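Local atomic coordinates of ssDNA binding RNA Polymerase cofactor (Pseudomonas phage LUZ7, PDB entry 6QLC), a protein that binds single-stranded DNA and acts as a cofactor of RNA polymerase, regulating transcription in an N4-related bacterial virus. Residues A[30-35]-A[40-45]; A[46-49]-A[54-57]. One frame throughout, in Å; residues are numbered along the deposited sequence. Where two conformers were deposited one is given.

Contact 1 (A[30-35]-A[40-45]); sequences NFHFPT and DVRLVS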
ATOM      1  N   ASN A  30       6.284  -2.643   2.928  1.00 46.29           N
ATOM      2  CA  ASN A  30       6.137  -3.117   1.562  1.00 52.84           C
ATOM      3  C   ASN A  30       4.852  -3.903   1.385  1.00 46.50           C
ATOM      4  O   ASN A  30       4.539  -4.798   2.179  1.00 42.78           O
ATOM      5  CB  ASN A  30       7.332  -3.973   1.184  1.00 49.37           C
ATOM      6  CG  ASN A  30       8.603  -3.177   1.204  1.00 57.14           C
ATOM      7  OD1 ASN A  30       8.774  -2.267   0.398  1.00 56.02           O
ATOM      8  ND2 ASN A  30       9.482  -3.470   2.157  1.00 60.29           N
ATOM      9  N   PHE A  31       4.137  -3.592   0.321  1.00 44.38           N
ATOM     10  CA  PHE A  31       2.891  -4.262  -0.010  1.00 40.68           C
ATOM     11  C   PHE A  31       3.165  -5.185  -1.192  1.00 47.43           C
ATOM     12  O   PHE A  31       3.403  -4.710  -2.305  1.00 41.89           O
ATOM     13  CB  PHE A  31       1.814  -3.234  -0.345  1.00 50.41           C
ATOM     14  CG  PHE A  31       1.465  -2.334   0.804  1.00 46.63           C
ATOM     15  CD1 PHE A  31       2.349  -1.356   1.231  1.00 52.58           C
ATOM     16  CD2 PHE A  31       0.266  -2.491   1.470  1.00 43.60           C
ATOM     17  CE1 PHE A  31       2.041  -0.534   2.298  1.00 50.97           C
ATOM     18  CE2 PHE A  31      -0.058  -1.674   2.528  1.00 57.27           C
ATOM     19  CZ  PHE A  31       0.836  -0.691   2.948  1.00 51.23           C
ATOM     20  N   HIS A  32       3.121  -6.498  -0.957  1.00 42.99           N
ATOM     21  CA  HIS A  32       3.338  -7.470  -2.022  1.00 50.93           C
ATOM     22  C   HIS A  32       2.028  -8.090  -2.465  1.00 48.78           C
ATOM     23  O   HIS A  32       1.083  -8.218  -1.679  1.00 48.20           O
ATOM     24  CB  HIS A  32       4.290  -8.577  -1.578  1.00 42.09           C
ATOM     25  CG  HIS A  32       5.714  -8.136  -1.509  1.00 51.69           C
ATOM     26  ND1 HIS A  32       6.247  -7.523  -0.394  1.00 61.84           N
ATOM     27  CD2 HIS A  32       6.709  -8.180  -2.427  1.00 50.16           C
ATOM     28  CE1 HIS A  32       7.512  -7.222  -0.624  1.00 57.97           C
ATOM     29  NE2 HIS A  32       7.818  -7.613  -1.849  1.00 65.62           N
ATOM     30  N   PHE A  33       1.988  -8.494  -3.737  1.00 43.33           N
ATOM     31  CA  PHE A  33       0.837  -9.196  -4.269  1.00 40.52           C
ATOM     32  C   PHE A  33       1.257 -10.430  -5.064  1.00 48.12           C
ATOM     33  O   PHE A  33       2.261 -10.383  -5.781  1.00 51.28           O
ATOM     34  CB  PHE A  33       0.018  -8.270  -5.157  1.00 37.89           C
ATOM     35  CG  PHE A  33      -1.368  -8.756  -5.379  1.00 60.62           C
ATOM     36  CD1 PHE A  33      -2.366  -8.502  -4.438  1.00 58.61           C
ATOM     37  CD2 PHE A  33      -1.678  -9.505  -6.511  1.00 52.33           C
ATOM     38  CE1 PHE A  33      -3.667  -8.975  -4.634  1.00 60.07           C
ATOM     39  CE2 PHE A  33      -2.960  -9.982  -6.724  1.00 47.31           C
ATOM     40  CZ  PHE A  33      -3.966  -9.719  -5.785  1.00 71.51           C
ATOM     41  N   PRO A  34       0.519 -11.545  -4.947  1.00 47.10           N
ATOM     42  CA  PRO A  34       0.883 -12.759  -5.697  0.66 50.45           C
ATOM     43  C   PRO A  34       0.720 -12.578  -7.201  1.00 47.42           C
ATOM     44  O   PRO A  34      -0.231 -11.943  -7.671  1.00 43.96           O
ATOM     45  CB  PRO A  34      -0.095 -13.813  -5.159  0.66 48.59           C
ATOM     46  CG  PRO A  34      -1.266 -13.010  -4.653  0.66 53.87           C
ATOM     47  CD  PRO A  34      -0.631 -11.783  -4.056  0.66 48.41           C
ATOM     48  N   THR A  35       1.654 -13.164  -7.956  1.00 44.80           N
ATOM     49  CA  THR A  35       1.715 -13.082  -9.419  1.00 40.67           C
ATOM     50  C   THR A  35       1.452 -14.448 -10.059  1.00 40.59           C
ATOM     51  O   THR A  35       1.481 -15.485  -9.398  1.00 46.50           O
ATOM     52  CB  THR A  35       3.079 -12.537  -9.882  1.00 33.87           C
ATOM     53  OG1 THR A  35       4.136 -13.272  -9.251  1.00 38.26           O
ATOM     54  CG2 THR A  35       3.235 -11.081  -9.486  1.00 43.17           C
ATOM     55  N   ASP A  40       5.621 -13.416  -6.175  1.00 43.16           N
ATOM     56  CA  ASP A  40       4.879 -12.203  -5.872  1.00 49.55           C
ATOM     57  C   ASP A  40       5.596 -11.012  -6.501  1.00 57.17           C
ATOM     58  O   ASP A  40       6.667 -11.151  -7.103  1.00 46.35           O
ATOM     59  CB  ASP A  40       4.654 -12.056  -4.350  1.00 50.50           C
ATOM     60  CG  ASP A  40       5.928 -11.756  -3.559  1.00 55.36           C
ATOM     61  OD1 ASP A  40       6.981 -11.415  -4.142  1.00 55.28           O
ATOM     62  OD2 ASP A  40       5.858 -11.838  -2.311  1.00 63.18           O
ATOM     63  N   VAL A  41       4.979  -9.834  -6.380  1.00 48.65           N
ATOM     64  CA  VAL A  41       5.571  -8.584  -6.839  1.00 50.30           C
ATOM     65  C   VAL A  41       5.283  -7.493  -5.805  1.00 44.68           C
ATOM     66  O   VAL A  41       4.192  -7.439  -5.228  1.00 51.76           O
ATOM     67  CB  VAL A  41       5.046  -8.201  -8.239  1.00 37.93           C
ATOM     68  CG1 VAL A  41       3.554  -7.894  -8.209  1.00 42.23           C
ATOM     69  CG2 VAL A  41       5.834  -7.045  -8.833  1.00 46.77           C
ATOM     70  N   ARG A  42       6.261  -6.626  -5.574  0.51 47.05           N
ATOM     71  CA  ARG A  42       6.123  -5.534  -4.606  0.51 51.12           C
ATOM     72  C   ARG A  42       5.367  -4.387  -5.271  0.51 47.83           C
ATOM     73  O   ARG A  42       5.926  -3.654  -6.089  0.51 48.35           O
ATOM     74  CB  ARG A  42       7.495  -5.087  -4.111  0.51 50.21           C
ATOM     75  CG  ARG A  42       7.469  -3.909  -3.147  0.51 52.40           C
ATOM     76  CD  ARG A  42       8.879  -3.525  -2.722  0.51 51.40           C
ATOM     77  NE  ARG A  42       9.458  -4.519  -1.828  0.51 54.83           N
ATOM     78  CZ  ARG A  42      10.740  -4.561  -1.485  0.51 60.93           C
ATOM     79  NH1 ARG A  42      11.587  -3.660  -1.965  0.51 55.22           N
ATOM     80  NH2 ARG A  42      11.172  -5.504  -0.657  0.51 59.98           N
ATOM     81  N   LEU A  43       4.081  -4.238  -4.936  1.00 42.82           N
ATOM     82  CA  LEU A  43       3.262  -3.207  -5.570  1.00 48.59           C
ATOM     83  C   LEU A  43       3.752  -1.811  -5.206  1.00 48.81           C
ATOM     84  O   LEU A  43       4.010  -0.983  -6.089  1.00 61.25           O
ATOM     85  CB  LEU A  43       1.797  -3.379  -5.177  1.00 46.25           C
ATOM     86  CG  LEU A  43       1.035  -4.307  -6.112  1.00 59.04           C
ATOM     87  CD1 LEU A  43      -0.397  -4.532  -5.630  1.00 59.78           C
ATOM     88  CD2 LEU A  43       1.066  -3.717  -7.504  1.00 56.28           C
ATOM     89  N   VAL A  44       3.874  -1.528  -3.909  1.00 57.43           N
ATOM     90  CA  VAL A  44       4.193  -0.196  -3.402  1.00 43.71           C
ATOM     91  C   VAL A  44       5.035  -0.358  -2.151  1.00 47.45           C
ATOM     92  O   VAL A  44       4.922  -1.350  -1.423  1.00 48.12           O
ATOM     93  CB  VAL A  44       2.937   0.647  -3.066  1.00 55.80           C
ATOM     94  CG1 VAL A  44       1.984   0.656  -4.199  1.00 67.28           C
ATOM     95  CG2 VAL A  44       2.231   0.095  -1.855  1.00 51.57           C
ATOM     96  N   SER A  45       5.875   0.639  -1.897  1.00 42.28           N
ATOM     97  CA  SER A  45       6.692   0.683  -0.695  1.00 59.99           C
ATOM     98  C   SER A  45       6.419   1.983   0.052  1.00 55.62           C
ATOM     99  O   SER A  45       6.264   3.039  -0.567  1.00 53.97           O
ATOM    100  CB  SER A  45       8.172   0.572  -1.049  1.00 51.43           C
ATOM    101  OG  SER A  45       8.888  -0.061  -0.014  1.00 60.57           O
TER

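Contact 2 (A[46-49]-A[54-57]); sequences LGLR and LHMQ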
ATOM      1  N   LEU A  46       6.350   1.912   1.379  1.00 53.13           N
ATOM      2  CA  LEU A  46       6.188   3.101   2.208  1.00 48.15           C
ATOM      3  C   LEU A  46       7.397   3.244   3.114  1.00 40.46           C
ATOM      4  O   LEU A  46       7.631   2.393   3.978  1.00 49.44           O
ATOM      5  CB  LEU A  46       4.919   3.033   3.053  1.00 48.29           C
ATOM      6  CG  LEU A  46       4.816   4.170   4.083  1.00 56.42           C
ATOM      7  CD1 LEU A  46       4.580   5.537   3.416  1.00 47.59           C
ATOM      8  CD2 LEU A  46       3.744   3.868   5.102  1.00 54.92           C
ATOM      9  N   GLY A  47       8.156   4.320   2.924  1.00 53.08           N
ATOM     10  CA  GLY A  47       9.234   4.638   3.849  1.00 50.90           C
ATOM     11  C   GLY A  47       8.665   5.209   5.132  1.00 51.73           C
ATOM     12  O   GLY A  47       7.875   6.158   5.104  1.00 52.72           O
ATOM     13  N   LEU A  48       9.056   4.618   6.264  1.00 49.40           N
ATOM     14  CA  LEU A  48       8.582   5.035   7.582  1.00 61.37           C
ATOM     15  C   LEU A  48       9.551   6.082   8.128  1.00 73.06           C
ATOM     16  O   LEU A  48      10.624   5.750   8.642  1.00 69.15           O
ATOM     17  CB  LEU A  48       8.453   3.840   8.523  1.00 49.74           C
ATOM     18  CG  LEU A  48       7.762   2.608   7.919  1.00 58.11           C
ATOM     19  CD1 LEU A  48       7.776   1.458   8.906  1.00 41.20           C
ATOM     20  CD2 LEU A  48       6.346   2.942   7.523  1.00 47.55           C
ATOM     21  N   ARG A  49       9.165   7.349   8.004  1.00 59.92           N
ATOM     22  CA  ARG A  49       9.965   8.466   8.486  1.00 64.69           C
ATOM     23  C   ARG A  49       9.889   8.562  10.009  1.00 70.22           C
ATOM     24  O   ARG A  49       8.800   8.491  10.591  1.00 58.08           O
ATOM     25  CB  ARG A  49       9.476   9.762   7.841  1.00 59.97           C
ATOM     26  CG  ARG A  49       9.359   9.687   6.326  1.00 61.64           C
ATOM     27  CD  ARG A  49       8.551  10.840   5.761  0.68 67.52           C
ATOM     28  NE  ARG A  49       9.056  12.134   6.212  0.68 66.63           N
ATOM     29  CZ  ARG A  49       9.969  12.850   5.563  0.68 76.44           C
ATOM     30  NH1 ARG A  49      10.483  12.400   4.427  0.68 74.13           N
ATOM     31  NH2 ARG A  49      10.366  14.016   6.052  0.68 86.42           N
ATOM     32  N   LEU A  54       2.539   8.351  12.846  1.00 58.74           N
ATOM     33  CA  LEU A  54       1.870   7.201  12.243  1.00 58.07           C
ATOM     34  C   LEU A  54       2.885   6.125  11.880  1.00 50.34           C
ATOM     35  O   LEU A  54       2.731   4.954  12.252  1.00 52.32           O
ATOM     36  CB  LEU A  54       1.089   7.628  11.001  1.00 50.55           C
ATOM     37  CG  LEU A  54      -0.271   8.282  11.228  1.00 62.67           C
ATOM     38  CD1 LEU A  54      -1.142   8.013  10.021  1.00 71.86           C
ATOM     39  CD2 LEU A  54      -0.925   7.756  12.486  1.00 60.19           C
ATOM     40  N   HIS A  55       3.939   6.516  11.160  1.00 46.78           N
ATOM     41  CA  HIS A  55       4.948   5.557  10.723  1.00 51.46           C
ATOM     42  C   HIS A  55       5.562   4.832  11.906  1.00 62.17           C
ATOM     43  O   HIS A  55       5.714   3.602  11.878  1.00 48.37           O
ATOM     44  CB  HIS A  55       6.020   6.269   9.909  1.00 48.35           C
ATOM     45  CG  HIS A  55       5.506   6.871   8.642  1.00 44.03           C
ATOM     46  ND1 HIS A  55       6.319   7.530   7.745  1.00 55.09           N
ATOM     47  CD2 HIS A  55       4.260   6.912   8.116  1.00 51.49           C
ATOM     48  CE1 HIS A  55       5.600   7.946   6.720  1.00 50.87           C
ATOM     49  NE2 HIS A  55       4.346   7.583   6.919  1.00 55.12           N
ATOM     50  N   MET A  56       5.875   5.569  12.975  1.00 47.79           N
ATOM     51  CA  MET A  56       6.529   4.956  14.121  1.00 40.37           C
ATOM     52  C   MET A  56       5.570   4.072  14.897  1.00 48.71           C
ATOM     53  O   MET A  56       5.972   3.044  15.450  1.00 52.79           O
ATOM     54  CB  MET A  56       7.112   6.037  15.037  1.00 62.13           C
ATOM     55  CG  MET A  56       8.004   7.036  14.319  1.00 56.64           C
ATOM     56  SD  MET A  56       9.210   6.203  13.278  1.00 83.19           S
ATOM     57  CE  MET A  56      10.164   5.371  14.525  1.00 50.93           C
ATOM     58  N   GLN A  57       4.302   4.471  14.982  1.00 43.93           N
ATOM     59  CA  GLN A  57       3.295   3.559  15.516  1.00 46.97           C
ATOM     60  C   GLN A  57       3.227   2.268  14.694  1.00 50.42           C
ATOM     61  O   GLN A  57       3.011   1.178  15.242  1.00 48.74           O
ATOM     62  CB  GLN A  57       1.936   4.252  15.536  1.00 57.84           C
ATOM     63  CG  GLN A  57       0.823   3.424  16.140  1.00 54.23           C
ATOM     64  CD  GLN A  57      -0.532   4.061  15.955  1.00 55.22           C
ATOM     65  OE1 GLN A  57      -0.676   5.043  15.214  1.00 62.28           O
ATOM     66  NE2 GLN A  57      -1.541   3.508  16.623  1.00 48.19           N
TER

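Contact 1 (A[30-35]-A[40-45])
Extended through chi1 (177°) and bent at chi3 (-71°), Arg-42 passes its cross-strand partner His-32 and reaches Asn-30. Its CG lies over one face of the imidazole, 4.3 Å from the centroid of the His-32 ring, a CH-pi contact. Farther out, in the conformer given, the guanidinium stacks on the side-chain amide of Asn-30, the two planes 17° apart. Asn-30 OD1 sits above the guanidinium plane, toward its rim and 3.2 Å from Arg-42 NE, but the exact position of this oxygen is doubtful because it also lies too close to Ser-45 OG. On the other face of the sheet Phe-31 packs on Val-44, with CD1 of Phe-31 3.4 Å from CG2 of Val-44. Separately, CB of Phe-33 meets CD1 of Leu-43.

The backbones pair as an antiparallel hairpin interrupted by a classic beta bulge, in which Leu-43 and Val-44 both face Phe-31. Phe-31 N gives an almost straight bond to Val-44 O, whereas Leu-43 N reaches Phe-31 O at 2.8 Å in a more bent hydrogen bond. Beyond the bulge, Phe-33 and Val-41 exchange both of their backbone bonds.

The sheet of strands 27-34 and 40-48 continues across the interface: Asn-30, Phe-31 and His-32 pair antiparallel with a strand of the second subunit, and the ring of Phe-31 meets Phe-31 of that subunit.

Contact 2 (A[46-49]-A[54-57])
His-55, in the first turn of helix 53-61, inserts its imidazole against the end of strand 40-48, making a strand-to-helix junction closed by a short connection ending at residue 52. The tightly packed part of this contact is centred on that ring. Its CG stands anti to the carbonyl carbon (chi1 -64°), which directs the imidazole from the helix to the backbone of Gly-47, Leu-48 and Arg-49. The CA of Leu-48 comes within 3.4 Å of ND1 of His-55. CB of Leu-48 lies 3.7 Å from CB of His-55. At the far end of the ring the packing is wider: the methyl CD1 of Leu-46 is 4.1 Å from NE2 of His-55. CE1 of His-55 lies 3.3 Å from the carbonyl O of Gly-47, in an oblique approach. Met-56, bent at chi2 and chi3, adds to the packing by bringing its sulfur SD to 3.6 Å from the carbonyl O of Arg-49.

The inner side of the junction is apolar. Leu-46 and Leu-48 also touch strand 27-34, through Leu-29 and Ala-27, and Leu-48 packs on Leu-91 of the second subunit, so the buried histidine is set beside a hydrophobic layer shared by two chains.

Toward solvent the fit is looser. The aliphatic start of Arg-49 runs alongside the imidazole, its CB 3.9 Å from ND1 of His-55, but the guanidinium leads away from the helix; its NE forms a salt bridge with Asp-51, and its plane is turned 74° from the ring.

The one hydrogen bond between the segments runs from the backbone N of Arg-49 to ND1 of His-55, 2.9 Å long, close to the ring plane but bent (146°).

Contacts 1 and 2 follow one another along strand 40-48, their segments adjoining at Ser-45 and Leu-46 and their centres about 18 Å apart. Contact 1 is made by strand pairing in the outer part of the hairpin, its centre about 11 Å from the chain centre; contact 2, centred about 8 Å from it, joins the strand to helix 53-61 chiefly through one histidine. Strand 40-48 stays paired with strand 27-34 along both stretches, and at its end also meets the helix. Both contacts also belong to the dimer interface: Val-44 packs on Leu-46 of the second subunit, and Val-41 on Leu-54 of that subunit, linking the two contacts between chains.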